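PDB 3E38: two-domain protein containing predicted PHP-like metal-dependent phosphoesterase from Bacteroides vulgatus ATCC 8482, which is a predicted PHP-like metal-dependent phosphoesterase that binds a cluster of zinc ions and may act as a nucleic-acid exonuclease. Local coordinates for residues Arg72-Cys77 with Leu88-Glu93; Met25-Ser30 with Val34-Arg39. All blocks are in the same frame, centred on the assembly; numbering follows the deposited sequence.

Contact 1 (Arg72-Cys77 with Leu88-Glu93); sequences RSFDLC and LIKGSE. With ZN (zinc ion), chain I; ZN (zinc ion), chain H; GOL (glycerol), chain M.
Phe74 packs its ring against Lys90, whose aliphatic chain crosses it at about a right angle. Lys90 CB sits over one face, 3.9 Å from the centroid of the Phe74 ring, a CH-pi contact. Further along, Lys90 CE lies over the rim. The lysine chain starts extended, then bends at its third and fourth torsions (chi3 -91°, chi4 -73°), which brings the amine beside the ring. There Lys90 NZ donates to glycerol O1 at 2.9 Å, and this oxygen donates to Asp75 OD1 at 2.8 Å. The glycerol, probably from the crystallisation liquor, bridges two groups of opposite charge. Asn71 OD1 also accepts a hydrogen bond from Lys90 NZ. Phe74 CE1 meets Leu88 CG at 3.8 Å, and Leu88 O lies at the ring edge. Leu88 CD2 also reaches Cys77 CB, at 3.7 Å. At the far end of 88-93, Glu93 bridges two zinc ions, OE1 to one and OE2 to the other, each at 2.2 Å. His24, His26 and Asp194 join it at the first zinc, His102 and His137 at the second. The contact seats helix 72-83 on strand 87-95 within a beta-alpha-beta unit. Strand 50-56 lies alongside; Cys77 and Leu88 touch it.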
loop_
_atom_site.group_PDB
_atom_site.type_symbol
_atom_site.label_atom_id
_atom_site.label_comp_id
_atom_site.label_asym_id
_atom_site.label_seq_id
_atom_site.Cartn_x
_atom_site.Cartn_y
_atom_site.Cartn_z
ATOM N N ARG B 72 36.292 -9.653 -5.140
ATOM C CA ARG B 72 35.568 -9.286 -6.376
ATOM C C ARG B 72 34.166 -8.574 -6.217
ATOM O O ARG B 72 33.848 -7.661 -6.983
ATOM C CB ARG B 72 35.464 -10.524 -7.267
ATOM C CG ARG B 72 34.841 -10.303 -8.632
ATOM C CD ARG B 72 35.605 -9.367 -9.473
ATOM N NE ARG B 72 34.996 -9.321 -10.813
ATOM C CZ ARG B 72 35.200 -8.369 -11.707
ATOM N NH1 ARG B 72 35.989 -7.350 -11.416
ATOM N NH2 ARG B 72 34.575 -8.425 -12.882
ATOM N N SER B 73 33.307 -8.969 -5.279
ATOM C CA SER B 73 31.995 -8.304 -5.244
ATOM C C SER B 73 32.176 -6.833 -4.812
ATOM O O SER B 73 31.537 -5.943 -5.323
ATOM C CB SER B 73 30.999 -9.065 -4.384
ATOM O OG SER B 73 31.493 -9.264 -3.102
ATOM N N PHE B 74 33.145 -6.601 -3.955
ATOM C CA PHE B 74 33.484 -5.238 -3.531
ATOM C C PHE B 74 33.952 -4.442 -4.737
ATOM O O PHE B 74 33.565 -3.324 -4.987
ATOM C CB PHE B 74 34.574 -5.281 -2.439
ATOM C CG PHE B 74 35.188 -3.939 -2.109
ATOM C CD1 PHE B 74 34.642 -3.128 -1.107
ATOM C CD2 PHE B 74 36.348 -3.528 -2.732
ATOM C CE1 PHE B 74 35.194 -1.936 -0.795
ATOM C CE2 PHE B 74 36.921 -2.341 -2.413
ATOM C CZ PHE B 74 36.326 -1.521 -1.454
ATOM N N ASP B 75 34.806 -5.048 -5.512
ATOM C CA ASP B 75 35.365 -4.366 -6.666
ATOM C C ASP B 75 34.253 -3.913 -7.591
ATOM O O ASP B 75 34.274 -2.816 -8.154
ATOM C CB ASP B 75 36.343 -5.282 -7.434
ATOM C CG ASP B 75 37.688 -5.500 -6.712
ATOM O OD1 ASP B 75 37.966 -4.901 -5.630
ATOM O OD2 ASP B 75 38.486 -6.298 -7.258
ATOM N N LEU B 76 33.261 -4.763 -7.746
ATOM C CA LEU B 76 32.150 -4.487 -8.700
ATOM C C LEU B 76 31.192 -3.385 -8.260
ATOM O O LEU B 76 30.456 -2.815 -9.055
ATOM C CB LEU B 76 31.330 -5.766 -8.928
ATOM C CG LEU B 76 32.020 -6.828 -9.771
ATOM C CD1 LEU B 76 31.335 -8.162 -9.670
ATOM C CD2 LEU B 76 32.073 -6.327 -11.253
ATOM N N CYS B 77 31.207 -3.099 -6.973
ATOM C CA CYS B 77 30.281 -2.119 -6.400
ATOM C C CYS B 77 30.815 -0.710 -6.347
ATOM O O CYS B 77 30.071 0.239 -6.176
ATOM C CB CYS B 77 29.960 -2.495 -4.935
ATOM S SG CYS B 77 28.919 -3.902 -4.817
ATOM N N LEU B 88 31.250 2.593 0.916
ATOM C CA LEU B 88 31.457 1.153 0.765
ATOM C C LEU B 88 32.613 0.646 1.608
ATOM O O LEU B 88 33.770 0.868 1.317
ATOM C CB LEU B 88 31.635 0.841 -0.728
ATOM C CG LEU B 88 31.676 -0.553 -1.338
ATOM C CD1 LEU B 88 30.378 -1.298 -1.236
ATOM C CD2 LEU B 88 32.060 -0.402 -2.791
ATOM N N ILE B 89 32.248 -0.067 2.648
ATOM C CA ILE B 89 33.167 -0.676 3.606
ATOM C C ILE B 89 33.397 -2.116 3.128
ATOM O O ILE B 89 32.472 -2.928 2.997
ATOM C CB ILE B 89 32.540 -0.639 5.027
ATOM C CG1 ILE B 89 32.179 0.793 5.390
ATOM C CG2 ILE B 89 33.426 -1.337 6.141
ATOM C CD1 ILE B 89 31.164 0.867 6.551
ATOM N N LYS B 90 34.647 -2.402 2.828
ATOM C CA LYS B 90 35.084 -3.734 2.450
ATOM C C LYS B 90 34.958 -4.661 3.668
ATOM O O LYS B 90 35.361 -4.344 4.790
ATOM C CB LYS B 90 36.519 -3.705 1.942
ATOM C CG LYS B 90 37.078 -5.115 1.681
ATOM C CD LYS B 90 38.533 -5.090 1.184
ATOM C CE LYS B 90 38.626 -5.034 -0.343
ATOM N NZ LYS B 90 38.264 -6.337 -0.938
ATOM N N GLY B 91 34.362 -5.818 3.436
ATOM C CA GLY B 91 34.205 -6.774 4.519
ATOM C C GLY B 91 33.880 -8.132 3.993
ATOM O O GLY B 91 33.632 -8.331 2.769
ATOM N N SER B 92 33.863 -9.026 4.974
ATOM C CA SER B 92 33.624 -10.440 4.780
ATOM C C SER B 92 33.109 -11.117 6.018
ATOM O O SER B 92 33.328 -10.677 7.174
ATOM C CB SER B 92 34.925 -11.175 4.391
ATOM O OG SER B 92 35.481 -10.713 3.156
ATOM N N GLU B 93 32.507 -12.262 5.732
ATOM C CA GLU B 93 31.917 -13.135 6.733
ATOM C C GLU B 93 32.655 -14.456 6.920
ATOM O O GLU B 93 32.633 -15.352 6.066
ATOM C CB GLU B 93 30.429 -13.419 6.426
ATOM C CG GLU B 93 29.776 -14.082 7.639
ATOM C CD GLU B 93 28.327 -14.372 7.466
ATOM O OE1 GLU B 93 27.679 -14.263 6.376
ATOM O OE2 GLU B 93 27.807 -14.685 8.488
HETATM ZN ZN ZN I . 25.580 -13.544 6.490
HETATM ZN ZN ZN H . 26.092 -15.951 9.047
HETATM C C1 GOL M . 40.464 -4.248 -3.334
HETATM O O1 GOL M . 39.489 -5.265 -3.328
HETATM C C2 GOL M . 41.899 -4.808 -3.419
HETATM O O2 GOL M . 42.145 -5.311 -4.720
HETATM C C3 GOL M . 42.094 -5.851 -2.342
HETATM O O3 GOL M . 43.434 -6.281 -2.232
HETATM O O HOH W 1 25.434 -14.383 8.426
#

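Contact 2 (Met25-Ser30 with Val34-Arg39); sequences MHSVFS and VWPTVR. With ZN (zinc ion), chain I.
Arg39 runs from the first turn of its helix to the backbone of zinc ligand His26. Its CB touches the selenium of selenomethionine Met25 at 3.7 Å, and CG and CD continue past that atom. The chain bends at its second torsion (chi2 -54°), then extends, bringing the guanidinium edge to His26 O. Arg39 NE and NH2 donate to His26 O, each at 2.8 Å and near the guanidinium plane. Val34 CG2 covers one face of this group. NH1 forms a salt bridge with Glu42 and a hydrogen bond to Gln197 O. A leucine in place of Arg39 would probably leave His26 O without these two donors and Glu42 without its charged mate. His26 NE2 binds zinc at 2.2 Å, and ND1 donates to Ser30 OG. Val28 N donates a hydrogen bond to Val34 O, 3.0 Å. Ser27 OG accepts from Phe29 N in an ST turn and is hydrogen-bonded to Glu55. Phe29 turns its edge to the face of Trp35 in an offset edge-to-face pair, planes at 63°. The metal-binding loop after strand 17-22 is fastened to the start of helix 36-45. Strand 50-56 and helix 72-83 pack against it; His62 of the second subunit stacks on Trp35.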
loop_
_atom_site.group_PDB
_atom_site.type_symbol
_atom_site.label_atom_id
_atom_site.label_comp_id
_atom_site.label_asym_id
_atom_site.label_seq_id
_atom_site.Cartn_x
_atom_site.Cartn_y
_atom_site.Cartn_z
HETATM N N MSE B 25 25.616 -8.197 4.414
HETATM C CA MSE B 25 24.777 -8.584 3.309
HETATM C C MSE B 25 25.555 -9.427 2.325
HETATM O O MSE B 25 26.788 -9.484 2.388
HETATM C CB MSE B 25 24.227 -7.342 2.634
HETATM C CG MSE B 25 25.253 -6.516 1.940
HETATM SE SE MSE B 25 24.537 -4.790 1.349
HETATM C CE MSE B 25 24.049 -4.144 3.072
ATOM N N HIS B 26 24.801 -9.983 1.381
ATOM C CA HIS B 26 25.300 -10.943 0.394
ATOM C C HIS B 26 24.839 -10.794 -1.024
ATOM O O HIS B 26 23.790 -10.259 -1.286
ATOM C CB HIS B 26 24.922 -12.341 0.853
ATOM C CG HIS B 26 25.436 -12.660 2.217
ATOM N ND1 HIS B 26 26.656 -13.260 2.437
ATOM C CD2 HIS B 26 24.901 -12.426 3.433
ATOM C CE1 HIS B 26 26.831 -13.416 3.738
ATOM N NE2 HIS B 26 25.766 -12.930 4.363
ATOM N N SER B 27 25.714 -11.246 -1.925
ATOM C CA SER B 27 25.457 -11.239 -3.373
ATOM C C SER B 27 25.695 -12.648 -3.905
ATOM O O SER B 27 25.986 -13.554 -3.161
ATOM C CB SER B 27 26.322 -10.235 -4.137
ATOM O OG SER B 27 27.680 -10.664 -4.349
ATOM N N VAL B 28 25.531 -12.815 -5.202
ATOM C CA VAL B 28 25.715 -14.106 -5.836
ATOM C C VAL B 28 27.182 -14.619 -5.764
ATOM O O VAL B 28 27.494 -15.726 -6.227
ATOM C CB VAL B 28 25.302 -14.039 -7.370
ATOM C CG1 VAL B 28 23.788 -13.936 -7.527
ATOM C CG2 VAL B 28 26.025 -12.930 -8.075
ATOM N N PHE B 29 28.056 -13.782 -5.195
ATOM C CA PHE B 29 29.496 -14.055 -5.088
ATOM C C PHE B 29 29.736 -14.875 -3.826
ATOM O O PHE B 29 30.823 -15.356 -3.568
ATOM C CB PHE B 29 30.339 -12.788 -5.239
ATOM C CG PHE B 29 30.518 -12.353 -6.693
ATOM C CD1 PHE B 29 29.563 -11.605 -7.341
ATOM C CD2 PHE B 29 31.652 -12.668 -7.386
ATOM C CE1 PHE B 29 29.708 -11.248 -8.665
ATOM C CE2 PHE B 29 31.812 -12.331 -8.719
ATOM C CZ PHE B 29 30.832 -11.588 -9.352
ATOM N N SER B 30 28.653 -15.033 -3.065
ATOM C CA SER B 30 28.564 -16.060 -1.995
ATOM C C SER B 30 27.203 -16.715 -2.194
ATOM O O SER B 30 26.948 -17.240 -3.266
ATOM C CB SER B 30 28.785 -15.600 -0.529
ATOM O OG SER B 30 28.072 -14.436 -0.192
ATOM N N VAL B 34 21.444 -11.753 -5.673
ATOM C CA VAL B 34 21.515 -10.595 -6.578
ATOM C C VAL B 34 22.940 -10.253 -6.999
ATOM O O VAL B 34 23.930 -10.555 -6.303
ATOM C CB VAL B 34 20.877 -9.340 -5.924
ATOM C CG1 VAL B 34 19.381 -9.592 -5.670
ATOM C CG2 VAL B 34 21.620 -8.889 -4.600
ATOM N N TRP B 35 23.029 -9.620 -8.153
ATOM C CA TRP B 35 24.301 -9.078 -8.633
ATOM C C TRP B 35 24.778 -7.964 -7.665
ATOM O O TRP B 35 23.959 -7.222 -7.138
ATOM C CB TRP B 35 24.141 -8.549 -10.044
ATOM C CG TRP B 35 25.414 -8.212 -10.634
ATOM C CD1 TRP B 35 25.885 -6.988 -10.850
ATOM C CD2 TRP B 35 26.404 -9.129 -11.133
ATOM N NE1 TRP B 35 27.122 -7.054 -11.438
ATOM C CE2 TRP B 35 27.466 -8.358 -11.623
ATOM C CE3 TRP B 35 26.507 -10.528 -11.181
ATOM C CZ2 TRP B 35 28.619 -8.926 -12.201
ATOM C CZ3 TRP B 35 27.680 -11.095 -11.732
ATOM C CH2 TRP B 35 28.702 -10.289 -12.235
ATOM N N PRO B 36 26.101 -7.826 -7.440
ATOM C CA PRO B 36 26.471 -6.917 -6.324
ATOM C C PRO B 36 26.003 -5.504 -6.441
ATOM O O PRO B 36 25.737 -4.910 -5.419
ATOM C CB PRO B 36 27.997 -6.987 -6.318
ATOM C CG PRO B 36 28.262 -8.396 -6.793
ATOM C CD PRO B 36 27.295 -8.538 -7.956
ATOM N N THR B 37 25.801 -5.002 -7.664
ATOM C CA THR B 37 25.439 -3.593 -7.829
ATOM C C THR B 37 24.013 -3.332 -7.308
ATOM O O THR B 37 23.644 -2.246 -6.870
ATOM C CB THR B 37 25.653 -3.140 -9.237
ATOM O OG1 THR B 37 24.951 -4.002 -10.120
ATOM C CG2 THR B 37 27.167 -3.218 -9.534
ATOM N N VAL B 38 23.239 -4.383 -7.244
ATOM C CA VAL B 38 21.892 -4.241 -6.729
ATOM C C VAL B 38 21.947 -3.810 -5.276
ATOM O O VAL B 38 21.078 -3.072 -4.822
ATOM C CB VAL B 38 21.122 -5.574 -6.816
ATOM C CG1 VAL B 38 19.752 -5.473 -6.180
ATOM C CG2 VAL B 38 21.020 -6.002 -8.227
ATOM N N ARG B 39 22.950 -4.276 -4.534
ATOM C CA ARG B 39 22.986 -3.925 -3.114
ATOM C C ARG B 39 23.210 -2.423 -2.938
ATOM O O ARG B 39 22.845 -1.837 -1.905
ATOM C CB ARG B 39 24.052 -4.688 -2.314
ATOM C CG ARG B 39 23.837 -6.189 -2.173
ATOM C CD ARG B 39 22.472 -6.494 -1.608
ATOM N NE ARG B 39 22.272 -7.929 -1.437
ATOM C CZ ARG B 39 21.082 -8.532 -1.442
ATOM N NH1 ARG B 39 19.965 -7.828 -1.620
ATOM N NH2 ARG B 39 21.010 -9.844 -1.268
HETATM ZN ZN ZN I . 25.580 -13.544 6.490
HETATM O O HOH W 1 25.434 -14.383 8.426
#

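In the fold
From the N terminus, strand 17-22 leads into the loop that carries His26. Contact 2 closes this loop at once, with three residues between its segments, and helix 36-45 follows. The chain then forms strand 50-56 before helix 72-83 opens contact 1, which closes on strand 87-95. The two contacts are in series, neither nested nor crossed. Their centres lie about 9 Å apart, and they touch directly: Leu76 packs on Phe29, and Cys77 on Pro36. Both reach the same zinc ion. Together they tie helices 36-45 and 72-83 to strands 50-56 and 87-95 beside the zinc site. Both also reach the second subunit.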